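Local coordinates for bifunctional protein PutA (Bdellovibrio bacteriovorus, PDB 5UR2) that probably oxidises proline to glutamate in two steps, pairing a flavin-dependent proline dehydrogenase with an NAD-dependent glutamate semialdehyde dehydrogenase, at residues B[514-519]-B[579-584]. Residues are numbered along the deposited sequence; the frame is centred on the assembly and turned at random.
Sequences RVNPSQ and QVLEVG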
# COMPACT_ATOMS: atom_id res chain seq x y z
N ARG B 514 40.06 -1.33 18.50
CA ARG B 514 39.18 -0.18 18.38
C ARG B 514 39.27 0.64 19.66
O ARG B 514 38.83 0.20 20.72
CB ARG B 514 37.75 -0.63 18.09
CG ARG B 514 36.72 0.47 18.18
CD ARG B 514 37.04 1.67 17.28
NE ARG B 514 36.01 2.69 17.43
CZ ARG B 514 36.15 3.97 17.09
NH1 ARG B 514 37.30 4.41 16.58
NH2 ARG B 514 35.14 4.81 17.28
N VAL B 515 39.85 1.84 19.55
CA VAL B 515 40.10 2.67 20.72
C VAL B 515 38.85 3.48 21.08
O VAL B 515 37.94 3.70 20.27
CB VAL B 515 41.32 3.59 20.51
CG1 VAL B 515 42.59 2.78 20.25
CG2 VAL B 515 41.06 4.54 19.36
N ASN B 516 38.82 3.93 22.32
CA ASN B 516 37.80 4.85 22.80
C ASN B 516 38.03 6.19 22.14
O ASN B 516 39.08 6.81 22.37
CB ASN B 516 37.87 4.94 24.33
CG ASN B 516 36.83 5.88 24.92
OD1 ASN B 516 36.33 6.78 24.26
ND2 ASN B 516 36.51 5.66 26.19
N PRO B 517 37.12 6.67 21.29
CA PRO B 517 37.38 7.92 20.56
C PRO B 517 37.40 9.15 21.47
O PRO B 517 37.89 10.20 21.02
CB PRO B 517 36.24 7.98 19.54
CG PRO B 517 35.12 7.19 20.19
CD PRO B 517 35.82 6.07 20.92
N SER B 518 36.87 9.06 22.70
CA SER B 518 36.99 10.12 23.70
C SER B 518 38.28 10.04 24.49
O SER B 518 38.59 10.96 25.26
CB SER B 518 35.84 10.07 24.72
OG SER B 518 34.58 10.22 24.10
N GLN B 519 39.01 8.94 24.38
CA GLN B 519 40.21 8.73 25.18
C GLN B 519 41.06 7.70 24.45
O GLN B 519 41.00 6.51 24.77
CB GLN B 519 39.86 8.29 26.60
CG GLN B 519 41.05 8.26 27.53
CD GLN B 519 40.74 7.66 28.87
OE1 GLN B 519 39.67 7.88 29.44
NE2 GLN B 519 41.69 6.88 29.40
N GLN B 579 27.59 2.26 23.21
CA GLN B 579 27.67 3.31 22.21
C GLN B 579 28.40 4.53 22.73
O GLN B 579 29.14 5.19 21.99
CB GLN B 579 26.27 3.68 21.74
CG GLN B 579 25.51 2.52 21.19
CD GLN B 579 24.39 2.98 20.30
OE1 GLN B 579 24.34 4.15 19.92
NE2 GLN B 579 23.47 2.07 19.96
N VAL B 580 28.21 4.87 24.01
CA VAL B 580 28.95 5.99 24.58
C VAL B 580 30.45 5.74 24.47
O VAL B 580 31.22 6.60 24.03
CB VAL B 580 28.52 6.23 26.04
CG1 VAL B 580 29.50 7.17 26.74
CG2 VAL B 580 27.12 6.82 26.05
N LEU B 581 30.89 4.53 24.84
CA LEU B 581 32.33 4.27 24.94
C LEU B 581 32.97 3.94 23.59
O LEU B 581 34.07 4.42 23.30
CB LEU B 581 32.59 3.15 25.95
CG LEU B 581 32.25 3.42 27.42
CD1 LEU B 581 32.37 2.17 28.24
CD2 LEU B 581 33.22 4.48 27.95
N GLU B 582 32.31 3.13 22.75
CA GLU B 582 32.94 2.70 21.50
C GLU B 582 32.82 3.73 20.39
O GLU B 582 33.74 3.89 19.59
CB GLU B 582 32.35 1.37 21.01
CG GLU B 582 33.11 0.80 19.84
CD GLU B 582 32.41 -0.38 19.16
OE1 GLU B 582 31.19 -0.53 19.32
OE2 GLU B 582 33.09 -1.17 18.47
N VAL B 583 31.70 4.45 20.33
CA VAL B 583 31.43 5.35 19.20
C VAL B 583 31.47 6.83 19.59
O VAL B 583 31.44 7.69 18.70
CB VAL B 583 30.09 5.00 18.53
CG1 VAL B 583 29.97 5.62 17.17
CG2 VAL B 583 29.95 3.49 18.41
N GLY B 584 31.57 7.16 20.89
CA GLY B 584 31.55 8.56 21.30
C GLY B 584 30.18 9.20 21.26
O GLY B 584 30.08 10.43 21.23
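The backbone oxygen of E582 is gripped twice by the guanidinium of R514: NH2 of R514 donates to O of E582 over 2.9 Å, and NE of R514 adds a weak bond to the same O at 3.4 Å. NH2 lies in the carbonyl plane, with a C=O...N angle of 159°, but the oxygen sits 31° out of the guanidinium plane. CG of R514 lies anti to the backbone N, and the chain bends at chi2, which brings the guanidinium over to O of E582. NH2 is also bonded to the backbone O of V823, so R514 ties a third part of the chain to this junction. The E582 side chain runs extended from the helix, passing R514 with CG 4.0 Å from CG of R514; its carboxylate takes the backbone N-H groups of V672 and V673 rather than the arginine. In the aldehyde dehydrogenase part of PutA, this contact packs edge strand 511-516, in a small mixed sheet, against the C-terminal end of helix 572-583; the local axes of 514-516 and 579-583 come within 7.4 Å, at 117° between their directions. P517 points CD at two carbonyl oxygens, 3.4 Å from O of L581 and 3.3 Å from O of E582, while its CG reaches N of G584 at 3.6 Å. G584 leaves the helix with positive phi. N516 forms an Asx turn, its OD1 accepting from the backbone N of S518 at 2.8 Å, within a type I turn from N516 to Q519. The same OD1 also comes close to O of L581; both are acceptors, so no bond joins them. ND2 lies beside CD2 of L581 and donates to Q522. S518 faces G584, its OG bonded to the backbone N of A812.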